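Local coordinates for protein neuraminidase (Influenza A virus, PDB 4FVK) that forms a tetrameric, calcium-binding six-bladed beta-propeller of the neuraminidase family and is predicted to release terminal sialic acids from glycoconjugates, at residues G146-P151 with V164-G169; Q17-K22 with L333-Q338; I61-S66 with S75-E80; D222-L227 with P241-P246. All coordinates share one frame; numbering follows the deposited sequence.

Contact 1 (G146-P151 with V164-G169); sequences GPLRLP and VIVSDG
Arg-149 and Ser-167 form an antiparallel hydrogen-bonded pair, the single beta bridge between the irregular segment 146-151 and strand 164-168, whose end-to-end directions lie 147° apart. Arg-149 N donates to Ser-167 O over 2.9 Å, and Ser-167 N returns an almost straight bond to Arg-149 O (2.9 Å, 173°). From this pair the arginine side chain doubles back over the strand. Its CG sits beside the backbone N (chi1 -41°) and the chain bends at chi3, which lays one face of the guanidinium over Ser-167 C and Asp-168 N. Two main-chain oxygens then take its terminal nitrogens: NH1 of Arg-149 meets Gly-169 O at 2.8 Å in the plane of that carbonyl, whereas NH2 reaches Asp-168 O at 3.0 Å from well above the carbonyl plane. NH2 also makes a salt bridge to Glu-201. Ser-167 OG bonds to His-177 and to a water that donates to Arg-149 O and, weakly, to Ile-165 O. The apolar part is carried by Leu-150, whose CD2 lies 4.0 Å from Val-164 CG2, and by Pro-151, whose CD packs 3.7 Å from the same methyl; Ile-128 of strand 127-132 adds to this layer. Beyond the bridge, Gly-146 N gives a weak bond to Asp-168 OD1, while OD2 receives the backbone N of Ser-143 and of Arg-144. Arg-149 thus links the loop before this propeller sheet to the end of strand 161-168 through backbone acceptors that hold its guanidinium in position, with Glu-201 supplying what is likely its main charge compensation.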
loop_
_atom_site.group_PDB
_atom_site.type_symbol
_atom_site.label_atom_id
_atom_site.label_comp_id
_atom_site.label_asym_id
_atom_site.label_seq_id
_atom_site.Cartn_x
_atom_site.Cartn_y
_atom_site.Cartn_z
ATOM N N GLY A 146 37.852 -16.342 -2.596
ATOM C CA GLY A 146 36.816 -15.334 -2.696
ATOM C C GLY A 146 37.254 -14.109 -3.470
ATOM O O GLY A 146 38.378 -14.062 -3.980
ATOM N N PRO A 147 36.362 -13.116 -3.600
ATOM C CA PRO A 147 34.973 -13.153 -3.114
ATOM C C PRO A 147 34.088 -14.053 -3.967
ATOM O O PRO A 147 34.307 -14.156 -5.175
ATOM C CB PRO A 147 34.510 -11.699 -3.279
ATOM C CG PRO A 147 35.322 -11.191 -4.431
ATOM C CD PRO A 147 36.662 -11.873 -4.335
ATOM N N LEU A 148 33.106 -14.697 -3.349
ATOM C CA LEU A 148 32.045 -15.360 -4.100
ATOM C C LEU A 148 31.227 -14.284 -4.786
ATOM O O LEU A 148 31.042 -13.213 -4.222
ATOM C CB LEU A 148 31.152 -16.135 -3.166
ATOM C CG LEU A 148 31.216 -17.649 -3.056
ATOM C CD1 LEU A 148 32.455 -18.228 -3.711
ATOM C CD2 LEU A 148 31.135 -17.988 -1.590
ATOM N N ARG A 149 30.768 -14.559 -6.004
ATOM C CA ARG A 149 30.054 -13.583 -6.824
ATOM C C ARG A 149 28.858 -14.265 -7.469
ATOM O O ARG A 149 28.996 -15.322 -8.089
ATOM C CB ARG A 149 30.965 -13.000 -7.925
ATOM C CG ARG A 149 32.391 -12.695 -7.462
ATOM C CD ARG A 149 33.248 -11.993 -8.493
ATOM N NE ARG A 149 33.843 -12.899 -9.472
ATOM C CZ ARG A 149 34.919 -13.656 -9.242
ATOM N NH1 ARG A 149 35.521 -13.642 -8.049
ATOM N NH2 ARG A 149 35.398 -14.430 -10.213
ATOM N N LEU A 150 27.688 -13.653 -7.328
ATOM C CA LEU A 150 26.470 -14.142 -7.966
ATOM C C LEU A 150 26.260 -13.326 -9.211
ATOM O O LEU A 150 26.852 -12.268 -9.330
ATOM C CB LEU A 150 25.287 -13.979 -7.025
ATOM C CG LEU A 150 25.401 -15.062 -5.960
ATOM C CD1 LEU A 150 24.656 -14.642 -4.717
ATOM C CD2 LEU A 150 24.905 -16.408 -6.526
ATOM N N PRO A 151 25.424 -13.810 -10.141
ATOM C CA PRO A 151 25.315 -13.174 -11.462
ATOM C C PRO A 151 24.604 -11.814 -11.551
ATOM O O PRO A 151 24.805 -11.146 -12.564
ATOM C CB PRO A 151 24.479 -14.181 -12.270
ATOM C CG PRO A 151 24.466 -15.432 -11.497
ATOM C CD PRO A 151 24.629 -15.049 -10.069
ATOM N N VAL A 164 22.097 -21.818 -10.809
ATOM C CA VAL A 164 22.719 -20.513 -10.849
ATOM C C VAL A 164 24.229 -20.707 -11.009
ATOM O O VAL A 164 24.766 -21.710 -10.585
ATOM C CB VAL A 164 22.374 -19.697 -9.556
ATOM C CG1 VAL A 164 22.724 -20.490 -8.303
ATOM C CG2 VAL A 164 23.037 -18.324 -9.552
ATOM N N ILE A 165 24.889 -19.755 -11.652
ATOM C CA ILE A 165 26.323 -19.772 -11.809
ATOM C C ILE A 165 26.974 -18.936 -10.712
ATOM O O ILE A 165 26.616 -17.776 -10.512
ATOM C CB ILE A 165 26.720 -19.200 -13.167
ATOM C CG1 ILE A 165 25.973 -19.944 -14.279
ATOM C CG2 ILE A 165 28.252 -19.300 -13.370
ATOM C CD1 ILE A 165 26.452 -21.417 -14.433
ATOM N N VAL A 166 27.926 -19.532 -10.008
ATOM C CA VAL A 166 28.650 -18.850 -8.939
ATOM C C VAL A 166 30.110 -18.696 -9.283
ATOM O O VAL A 166 30.767 -19.670 -9.635
ATOM C CB VAL A 166 28.552 -19.650 -7.645
ATOM C CG1 VAL A 166 29.397 -19.028 -6.557
ATOM C CG2 VAL A 166 27.112 -19.729 -7.241
ATOM N N SER A 167 30.629 -17.477 -9.177
ATOM C CA SER A 167 32.032 -17.245 -9.495
ATOM C C SER A 167 32.883 -17.055 -8.235
ATOM O O SER A 167 32.379 -16.614 -7.200
ATOM C CB SER A 167 32.188 -16.054 -10.440
ATOM O OG SER A 167 31.554 -16.300 -11.680
ATOM N N ASP A 168 34.170 -17.372 -8.348
ATOM C CA ASP A 168 35.113 -17.320 -7.230
ATOM C C ASP A 168 36.506 -16.959 -7.774
ATOM O O ASP A 168 36.704 -16.891 -8.990
ATOM C CB ASP A 168 35.132 -18.683 -6.527
ATOM C CG ASP A 168 35.739 -18.640 -5.117
ATOM O OD1 ASP A 168 36.506 -17.704 -4.802
ATOM O OD2 ASP A 168 35.450 -19.569 -4.334
ATOM N N GLY A 169 37.465 -16.711 -6.882
ATOM C CA GLY A 169 38.824 -16.361 -7.280
ATOM C C GLY A 169 39.080 -14.869 -7.189
ATOM O O GLY A 169 38.180 -14.079 -7.443
HETATM O O HOH W 1 28.780 -15.339 -11.138
#

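Contact 2 (Q17-K22 with L333-Q338); sequences QMCEVK and LISGCQ. With NAG (2-acetamido-2-deoxy-beta-D-glucopyranose), chain I.
Gln-338 O is approached by two groups of the facing segment: Cys-19 N donates to it at 3.0 Å, and the CA-H of Met-18 makes a further contact, its CA 3.4 Å from the same oxygen. Gln-338 N in turn reaches Gln-17 O over 2.8 Å, with an angle of 174° at the hydrogen. Together the two bonds bridge the backbones at Met-18 and Gln-338 and set Cys-19 opposite Cys-337, whose SG atoms are joined by a disulfide of 2.0 Å with chi3 of 91°, near the relaxed value for such a bond. The two halves differ: SG of Cys-19 lies beside its backbone N, whereas SG of Cys-337 is turned between its own N and carbonyl carbon (chi1 51°), which brings it across to the first segment. Ser-335 OG donates to Cys-337 O at 2.6 Å and at the same time lies 3.2 Å from Cys-19 SG, so the hydroxyl packs against the disulfide while bonding within its own segment. The amide of Gln-338 is bonded outside this pairing, its OE1 accepting from Lys-15 N and its NE2 donating to Pro-329 O. On the far part of 333-338, Glu-135 of a second subunit accepts from the backbone N of Leu-333, Ile-334 and Ser-335. One covalent link, with two backbone bonds beside it at Gln-338, therefore fixes the N-terminal segment to a loop that also takes part in the subunit interface, joining covalently two segments more than 300 residues apart in sequence.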
loop_
_atom_site.group_PDB
_atom_site.type_symbol
_atom_site.label_atom_id
_atom_site.label_comp_id
_atom_site.label_asym_id
_atom_site.label_seq_id
_atom_site.Cartn_x
_atom_site.Cartn_y
_atom_site.Cartn_z
ATOM N N GLN A 17 8.086 -24.899 -26.545
ATOM C CA GLN A 17 8.867 -24.312 -27.618
ATOM C C GLN A 17 8.974 -22.818 -27.369
ATOM O O GLN A 17 8.049 -22.213 -26.844
ATOM C CB GLN A 17 8.145 -24.557 -28.946
ATOM C CG GLN A 17 8.970 -25.215 -30.015
ATOM C CD GLN A 17 9.653 -26.482 -29.540
ATOM O OE1 GLN A 17 10.868 -26.561 -29.540
ATOM N NE2 GLN A 17 8.870 -27.479 -29.141
ATOM N N MET A 18 10.086 -22.219 -27.762
ATOM C CA MET A 18 10.220 -20.775 -27.709
ATOM C C MET A 18 9.487 -20.118 -28.875
ATOM O O MET A 18 9.539 -20.611 -30.004
ATOM C CB MET A 18 11.687 -20.369 -27.752
ATOM C CG MET A 18 11.869 -18.872 -27.912
ATOM S SD MET A 18 13.524 -18.316 -27.498
ATOM C CE MET A 18 13.657 -18.891 -25.803
ATOM N N CYS A 19 8.800 -19.013 -28.596
ATOM C CA CYS A 19 8.093 -18.252 -29.621
ATOM C C CYS A 19 9.082 -17.749 -30.662
ATOM O O CYS A 19 10.227 -17.461 -30.346
ATOM C CB CYS A 19 7.378 -17.049 -28.994
ATOM S SG CYS A 19 5.974 -17.447 -27.886
ATOM N N GLU A 20 8.647 -17.648 -31.910
ATOM C CA GLU A 20 9.467 -17.008 -32.927
ATOM C C GLU A 20 9.641 -15.556 -32.542
ATOM O O GLU A 20 8.691 -14.917 -32.087
ATOM C CB GLU A 20 8.773 -17.080 -34.283
ATOM C CG GLU A 20 8.294 -18.469 -34.630
ATOM C CD GLU A 20 8.451 -18.784 -36.099
ATOM O OE1 GLU A 20 8.845 -19.928 -36.412
ATOM O OE2 GLU A 20 8.184 -17.889 -36.935
ATOM N N VAL A 21 10.843 -15.028 -32.730
ATOM C CA VAL A 21 11.090 -13.624 -32.437
ATOM C C VAL A 21 11.495 -12.871 -33.696
ATOM O O VAL A 21 12.555 -13.132 -34.268
ATOM C CB VAL A 21 12.185 -13.471 -31.377
ATOM C CG1 VAL A 21 12.446 -11.991 -31.079
ATOM C CG2 VAL A 21 11.797 -14.232 -30.127
ATOM N N LYS A 22 10.648 -11.938 -34.121
ATOM C CA LYS A 22 10.933 -11.109 -35.287
ATOM C C LYS A 22 11.145 -9.646 -34.905
ATOM O O LYS A 22 11.405 -8.806 -35.766
ATOM C CB LYS A 22 9.801 -11.221 -36.318
ATOM C CG LYS A 22 9.498 -12.651 -36.760
ATOM C CD LYS A 22 10.256 -13.045 -38.007
ATOM C CE LYS A 22 9.637 -14.283 -38.637
ATOM N NZ LYS A 22 10.404 -14.683 -39.851
ATOM N N LEU A 333 -0.909 -16.873 -20.338
ATOM C CA LEU A 333 -1.946 -17.856 -20.615
ATOM C C LEU A 333 -2.431 -17.857 -22.044
ATOM O O LEU A 333 -3.072 -18.803 -22.462
ATOM C CB LEU A 333 -3.116 -17.795 -19.627
ATOM C CG LEU A 333 -3.898 -16.544 -19.255
ATOM C CD1 LEU A 333 -5.370 -16.743 -19.581
ATOM C CD2 LEU A 333 -3.724 -16.308 -17.762
ATOM N N ILE A 334 -2.116 -16.819 -22.809
ATOM C CA ILE A 334 -2.528 -16.822 -24.201
ATOM C C ILE A 334 -1.487 -17.517 -25.099
ATOM O O ILE A 334 -1.820 -18.402 -25.883
ATOM C CB ILE A 334 -2.857 -15.402 -24.712
ATOM C CG1 ILE A 334 -3.810 -14.680 -23.742
ATOM C CG2 ILE A 334 -3.415 -15.455 -26.131
ATOM C CD1 ILE A 334 -4.980 -15.528 -23.230
ATOM N N SER A 335 -0.226 -17.131 -24.972
ATOM C CA SER A 335 0.813 -17.727 -25.798
ATOM C C SER A 335 0.921 -19.240 -25.586
ATOM O O SER A 335 0.944 -19.723 -24.457
ATOM C CB SER A 335 2.157 -17.069 -25.509
ATOM O OG SER A 335 3.146 -17.600 -26.361
ATOM N N GLY A 336 0.960 -19.986 -26.679
ATOM C CA GLY A 336 1.145 -21.417 -26.597
ATOM C C GLY A 336 2.622 -21.722 -26.417
ATOM O O GLY A 336 2.987 -22.807 -25.984
ATOM N N CYS A 337 3.456 -20.740 -26.734
ATOM C CA CYS A 337 4.913 -20.873 -26.693
ATOM C C CYS A 337 5.575 -19.972 -25.618
ATOM O O CYS A 337 4.960 -19.045 -25.089
ATOM C CB CYS A 337 5.473 -20.544 -28.074
ATOM S SG CYS A 337 4.857 -18.962 -28.688
ATOM N N GLN A 338 6.833 -20.262 -25.312
ATOM C CA GLN A 338 7.604 -19.565 -24.289
ATOM C C GLN A 338 8.192 -18.254 -24.812
ATOM O O GLN A 338 9.013 -18.247 -25.739
ATOM C CB GLN A 338 8.732 -20.479 -23.778
ATOM C CG GLN A 338 9.588 -19.863 -22.669
ATOM C CD GLN A 338 8.760 -19.449 -21.453
ATOM O OE1 GLN A 338 8.070 -20.271 -20.851
ATOM N NE2 GLN A 338 8.811 -18.163 -21.106
HETATM C C1 NAG I . -8.932 -17.381 -25.332
HETATM C C2 NAG I . -8.437 -18.546 -24.475
HETATM C C3 NAG I . -9.290 -19.811 -24.564
HETATM C C4 NAG I . -10.784 -19.526 -24.678
HETATM C C5 NAG I . -11.070 -18.396 -25.660
HETATM C C6 NAG I . -12.550 -18.021 -25.641
HETATM C C7 NAG I . -6.248 -19.608 -24.193
HETATM C C8 NAG I . -5.377 -20.551 -24.977
HETATM N N2 NAG I . -7.089 -18.855 -24.904
HETATM O O3 NAG I . -9.066 -20.591 -23.406
HETATM O O4 NAG I . -11.457 -20.698 -25.088
HETATM O O5 NAG I . -10.337 -17.247 -25.297
HETATM O O6 NAG I . -13.273 -18.750 -26.610
HETATM O O7 NAG I . -6.162 -19.555 -22.966
#

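Contact 3 (I61-S66 with S75-E80); sequences IAYGLS and SMEWEE. With ZN (zinc ion), chain G.
Tyr-63 and Glu-77 bring strand 61-66 and the turn of 75-80 nearest, with their CA atoms 4.2 Å apart, yet no direct hydrogen bond crosses between the segments. The turn is closed internally by Glu-79 N donating to Ser-75 O at 3.0 Å, and a water lies within hydrogen-bonding reach of both Ala-62 O and Met-76 O and spans the gap. Met-76 supplies most of the side-chain contact. With CG anti to the backbone N (chi1 -164°) it extends toward the strand, placing SD 3.4 Å from Gly-64 N, over a backbone that carries no side chain there, and 3.8 Å from Ala-62 CB; a bend at chi3 then takes CE to Leu-65 CB. At the other end the side chains of Ile-61 and Glu-80 meet at an oblique angle, with Ile-61 CG2 3.9 Å from Glu-80 CB. The polar ends face elsewhere, Glu-77 OE2 pairing with Arg-45 and Glu-80 OE1 with Arg-103. Zinc lies on the outer side of the turn, bound by Trp-78 O at 2.4 Å and two waters, with Glu-80 OE2 at a longer 2.7 Å. Ser-376 O of the third subunit completes the shell, making this a metal site shared between propeller subunits and mounted on the loop between strands 70-71 and 81-86.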
loop_
_atom_site.group_PDB
_atom_site.type_symbol
_atom_site.label_atom_id
_atom_site.label_comp_id
_atom_site.label_asym_id
_atom_site.label_seq_id
_atom_site.Cartn_x
_atom_site.Cartn_y
_atom_site.Cartn_z
ATOM N N ILE A 61 20.477 -4.062 -5.620
ATOM C CA ILE A 61 21.263 -3.619 -4.487
ATOM C C ILE A 61 21.084 -2.101 -4.313
ATOM O O ILE A 61 21.349 -1.332 -5.220
ATOM C CB ILE A 61 22.778 -3.945 -4.689
ATOM C CG1 ILE A 61 22.989 -5.405 -5.129
ATOM C CG2 ILE A 61 23.585 -3.664 -3.420
ATOM C CD1 ILE A 61 22.358 -6.469 -4.191
ATOM N N ALA A 62 20.613 -1.677 -3.150
ATOM C CA ALA A 62 20.492 -0.264 -2.834
ATOM C C ALA A 62 21.853 0.363 -2.577
ATOM O O ALA A 62 22.681 -0.240 -1.930
ATOM C CB ALA A 62 19.656 -0.109 -1.589
ATOM N N TYR A 63 22.087 1.588 -3.022
ATOM C CA TYR A 63 23.312 2.250 -2.603
ATOM C C TYR A 63 23.092 3.656 -2.081
ATOM O O TYR A 63 24.045 4.295 -1.638
ATOM C CB TYR A 63 24.372 2.259 -3.722
ATOM C CG TYR A 63 24.046 3.159 -4.897
ATOM C CD1 TYR A 63 23.381 2.657 -6.007
ATOM C CD2 TYR A 63 24.421 4.499 -4.907
ATOM C CE1 TYR A 63 23.086 3.465 -7.111
ATOM C CE2 TYR A 63 24.124 5.328 -6.010
ATOM C CZ TYR A 63 23.457 4.786 -7.104
ATOM O OH TYR A 63 23.153 5.555 -8.202
ATOM N N GLY A 64 21.845 4.133 -2.141
ATOM C CA GLY A 64 21.503 5.453 -1.626
ATOM C C GLY A 64 20.021 5.831 -1.635
ATOM O O GLY A 64 19.164 5.161 -2.231
ATOM N N LEU A 65 19.710 6.923 -0.948
ATOM C CA LEU A 65 18.356 7.413 -0.877
ATOM C C LEU A 65 18.419 8.898 -1.168
ATOM O O LEU A 65 19.206 9.610 -0.563
ATOM C CB LEU A 65 17.763 7.152 0.513
ATOM C CG LEU A 65 16.263 7.424 0.668
ATOM C CD1 LEU A 65 15.408 6.489 -0.191
ATOM C CD2 LEU A 65 15.858 7.337 2.150
ATOM N N SER A 66 17.592 9.357 -2.102
ATOM C CA SER A 66 17.592 10.757 -2.518
ATOM C C SER A 66 16.775 11.650 -1.580
ATOM O O SER A 66 15.846 11.194 -0.902
ATOM C CB SER A 66 16.954 10.878 -3.899
ATOM O OG SER A 66 15.569 10.582 -3.780
ATOM N N SER A 75 24.528 5.146 5.625
ATOM C CA SER A 75 25.513 4.080 5.460
ATOM C C SER A 75 25.100 3.082 4.382
ATOM O O SER A 75 25.609 1.953 4.333
ATOM C CB SER A 75 25.726 3.338 6.779
ATOM O OG SER A 75 26.448 4.139 7.677
ATOM N N MET A 76 24.196 3.503 3.506
ATOM C CA MET A 76 23.596 2.578 2.550
ATOM C C MET A 76 24.601 2.038 1.533
ATOM O O MET A 76 24.504 0.887 1.099
ATOM C CB MET A 76 22.413 3.233 1.830
ATOM C CG MET A 76 21.486 2.264 1.105
ATOM S SD MET A 76 19.955 3.077 0.517
ATOM C CE MET A 76 19.133 3.333 2.062
ATOM N N GLU A 77 25.553 2.872 1.139
ATOM C CA GLU A 77 26.520 2.465 0.125
ATOM C C GLU A 77 27.355 1.258 0.582
ATOM O O GLU A 77 27.560 0.298 -0.174
ATOM C CB GLU A 77 27.434 3.638 -0.249
ATOM C CG GLU A 77 28.806 3.213 -0.757
ATOM C CD GLU A 77 28.843 3.053 -2.255
ATOM O OE1 GLU A 77 28.270 3.930 -2.934
ATOM O OE2 GLU A 77 29.440 2.063 -2.754
ATOM N N TRP A 78 27.943 1.198 1.799
ATOM C CA TRP A 78 28.789 0.109 2.281
ATOM C C TRP A 78 28.053 -0.925 3.137
ATOM O O TRP A 78 28.602 -1.967 3.450
ATOM C CB TRP A 78 30.060 0.631 2.966
ATOM C CG TRP A 78 29.827 1.552 4.114
ATOM C CD1 TRP A 78 29.712 1.208 5.439
ATOM C CD2 TRP A 78 29.712 2.979 4.057
ATOM N NE1 TRP A 78 29.512 2.337 6.206
ATOM C CE2 TRP A 78 29.503 3.436 5.384
ATOM C CE3 TRP A 78 29.735 3.914 3.012
ATOM C CZ2 TRP A 78 29.334 4.788 5.692
ATOM C CZ3 TRP A 78 29.561 5.259 3.319
ATOM C CH2 TRP A 78 29.366 5.684 4.651
ATOM N N GLU A 79 26.808 -0.654 3.515
ATOM C CA GLU A 79 26.013 -1.722 4.104
ATOM C C GLU A 79 25.004 -2.187 3.056
ATOM O O GLU A 79 23.865 -1.724 3.012
ATOM C CB GLU A 79 25.356 -1.278 5.411
ATOM C CG GLU A 79 26.371 -1.015 6.521
ATOM C CD GLU A 79 25.731 -0.426 7.768
ATOM O OE1 GLU A 79 26.453 0.151 8.604
ATOM O OE2 GLU A 79 24.503 -0.524 7.899
ATOM N N GLU A 80 25.355 -2.997 2.214
ATOM C CA GLU A 80 24.637 -3.342 1.009
ATOM C C GLU A 80 23.542 -4.336 1.316
ATOM O O GLU A 80 23.768 -5.360 1.960
ATOM C CB GLU A 80 25.589 -3.939 -0.035
ATOM C CG GLU A 80 26.794 -3.061 -0.388
ATOM C CD GLU A 80 28.093 -3.551 0.251
ATOM O OE1 GLU A 80 29.162 -3.309 -0.351
ATOM O OE2 GLU A 80 28.053 -4.177 1.346
HETATM ZN ZN ZN G . 30.321 -3.385 2.683
HETATM O O HOH W 2 22.217 -0.992 0.552
HETATM O O HOH W 3 31.050 -4.979 1.574
HETATM O O HOH W 4 31.813 -2.163 2.080
#

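Contact 4 (D222-L227 with P241-P246); sequences DAKRPL and PCNGAP. With CA (calcium ion), chain D.
Lys-224 leaves its backbone with CG beside the N (chi1 -86°) and stays extended to the tip, which carries NZ across to the carbonyls of Pro-241 and Asn-243. The chain that presents it begins with an Asx turn in the calcium-binding loop of the propeller: Asp-222 OD1 accepts from Lys-224 N at 2.9 Å, met from above the carboxylate plane (68° out of it), and also takes the N of Ala-262. The main chain of the same aspartate faces the metal, Asp-222 O binding calcium at 2.4 Å, with a water, Asn-218 O, Gly-266 O, Gly-268 O and Asp-248 OD2 as the other ligands. NZ of Lys-224 is held by backbone oxygens. It lies 3.0 Å from Asn-243 O, nearly along that C=O axis, and 3.0 Å from Pro-241 O, where it is tilted from the carbonyl plane; Lys-260 O is a third acceptor. Three carbonyl dipoles pointing their oxygens at NZ would be expected to stabilise the buried ammonium. Cys-242, which follows Pro-241, forms a disulfide with Cys-259. Two prolines also pack against the first segment. Pro-246 sets its CB 3.2 Å from Ala-223 O and, more loosely, against Ala-223 CB. The other, Pro-241, places CD 3.1 Å from Arg-225 O, and its CG ends 3.6 Å from Leu-227 CD1.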
loop_
_atom_site.group_PDB
_atom_site.type_symbol
_atom_site.label_atom_id
_atom_site.label_comp_id
_atom_site.label_asym_id
_atom_site.label_seq_id
_atom_site.Cartn_x
_atom_site.Cartn_y
_atom_site.Cartn_z
ATOM N N ASP A 222 38.602 -11.127 -23.800
ATOM C CA ASP A 222 37.682 -11.364 -24.910
ATOM C C ASP A 222 36.614 -10.270 -24.970
ATOM O O ASP A 222 36.029 -9.893 -23.944
ATOM C CB ASP A 222 37.061 -12.754 -24.755
ATOM C CG ASP A 222 36.461 -13.288 -26.036
ATOM O OD1 ASP A 222 36.544 -12.628 -27.085
ATOM O OD2 ASP A 222 35.902 -14.403 -25.995
ATOM N N ALA A 223 36.375 -9.767 -26.177
ATOM C CA ALA A 223 35.335 -8.798 -26.426
ATOM C C ALA A 223 34.133 -9.491 -27.035
ATOM O O ALA A 223 33.092 -8.872 -27.237
ATOM C CB ALA A 223 35.839 -7.682 -27.349
ATOM N N LYS A 224 34.295 -10.765 -27.386
ATOM C CA LYS A 224 33.134 -11.602 -27.681
ATOM C C LYS A 224 32.685 -12.114 -26.334
ATOM O O LYS A 224 33.447 -12.040 -25.376
ATOM C CB LYS A 224 33.497 -12.785 -28.572
ATOM C CG LYS A 224 33.471 -12.504 -30.090
ATOM C CD LYS A 224 34.014 -13.723 -30.837
ATOM C CE LYS A 224 34.183 -13.481 -32.331
ATOM N NZ LYS A 224 34.640 -14.736 -32.982
ATOM N N ARG A 225 31.470 -12.646 -26.279
ATOM C CA ARG A 225 30.862 -13.126 -25.060
ATOM C C ARG A 225 30.855 -14.632 -25.113
ATOM O O ARG A 225 30.377 -15.202 -26.074
ATOM C CB ARG A 225 29.402 -12.635 -24.964
ATOM C CG ARG A 225 29.264 -11.138 -24.798
ATOM C CD ARG A 225 27.798 -10.697 -24.444
ATOM N NE ARG A 225 27.764 -9.261 -24.183
ATOM C CZ ARG A 225 28.183 -8.713 -23.051
ATOM N NH1 ARG A 225 28.614 -9.488 -22.052
ATOM N NH2 ARG A 225 28.146 -7.389 -22.907
ATOM N N PRO A 226 31.383 -15.286 -24.075
ATOM C CA PRO A 226 31.305 -16.747 -24.072
ATOM C C PRO A 226 29.903 -17.250 -23.751
ATOM O O PRO A 226 29.143 -16.572 -23.068
ATOM C CB PRO A 226 32.310 -17.152 -22.992
ATOM C CG PRO A 226 32.523 -15.920 -22.165
ATOM C CD PRO A 226 32.367 -14.772 -23.110
ATOM N N LEU A 227 29.555 -18.420 -24.273
ATOM C CA LEU A 227 28.227 -18.978 -24.094
ATOM C C LEU A 227 28.306 -20.321 -23.387
ATOM O O LEU A 227 29.150 -21.152 -23.716
ATOM C CB LEU A 227 27.527 -19.178 -25.437
ATOM C CG LEU A 227 27.056 -17.996 -26.300
ATOM C CD1 LEU A 227 28.159 -17.049 -26.635
ATOM C CD2 LEU A 227 26.534 -18.525 -27.602
ATOM N N PRO A 241 31.124 -17.412 -29.851
ATOM C CA PRO A 241 30.404 -16.973 -31.056
ATOM C C PRO A 241 31.350 -16.984 -32.254
ATOM O O PRO A 241 32.532 -16.684 -32.079
ATOM C CB PRO A 241 29.981 -15.532 -30.726
ATOM C CG PRO A 241 30.049 -15.433 -29.238
ATOM C CD PRO A 241 31.186 -16.357 -28.831
ATOM N N CYS A 242 30.838 -17.318 -33.438
ATOM C CA CYS A 242 31.687 -17.536 -34.610
ATOM C C CYS A 242 31.532 -16.456 -35.685
ATOM O O CYS A 242 32.078 -16.578 -36.777
ATOM C CB CYS A 242 31.461 -18.932 -35.204
ATOM S SG CYS A 242 31.980 -20.284 -34.119
ATOM N N ASN A 243 30.783 -15.401 -35.379
ATOM C CA ASN A 243 30.793 -14.234 -36.240
ATOM C C ASN A 243 32.070 -13.436 -36.007
ATOM O O ASN A 243 32.984 -13.898 -35.330
ATOM C CB ASN A 243 29.543 -13.369 -36.031
ATOM C CG ASN A 243 29.379 -12.895 -34.594
ATOM O OD1 ASN A 243 30.162 -13.244 -33.710
ATOM N ND2 ASN A 243 28.355 -12.085 -34.360
ATOM N N GLY A 244 32.136 -12.240 -36.570
ATOM C CA GLY A 244 33.278 -11.373 -36.347
ATOM C C GLY A 244 32.885 -10.051 -35.710
ATOM O O GLY A 244 33.688 -9.111 -35.670
ATOM N N ALA A 245 31.651 -9.986 -35.205
ATOM C CA ALA A 245 31.126 -8.785 -34.548
ATOM C C ALA A 245 30.983 -8.989 -33.041
ATOM O O ALA A 245 29.957 -9.481 -32.569
ATOM C CB ALA A 245 29.790 -8.394 -35.159
ATOM N N PRO A 246 32.005 -8.598 -32.276
ATOM C CA PRO A 246 32.037 -8.812 -30.817
ATOM C C PRO A 246 30.976 -7.964 -30.129
ATOM O O PRO A 246 30.655 -6.900 -30.666
ATOM C CB PRO A 246 33.427 -8.310 -30.419
ATOM C CG PRO A 246 34.200 -8.157 -31.734
ATOM C CD PRO A 246 33.170 -7.839 -32.752
HETATM CA CA CA D . 35.623 -8.295 -22.227
HETATM O O HOH W 5 35.889 -6.403 -23.707
#

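Overall arrangement
From the N terminus the chain first reaches 17-22, whose partner 333-338 comes more than 300 residues later, so contact 2 closes a loop that holds the other three contacts. Within it they follow in series without crossing: contact 3 links strand 56-67 to the loop before strand 81-86, contact 1 joins the loop after strand 135-141 to strand 161-168, and contact 4 ties together loops on either side of the 227-230 and 236-239 strand pair. Contact 2 lies beside the four-stranded antiparallel sheet of 23-26, 355-365, 341-349 and 320-327. Contacts 2 and 3 have centres 39 Å apart, on opposite sides of the chain's centre; contact 1 approaches contacts 3 and 4 to about 9 Å between nearest atoms.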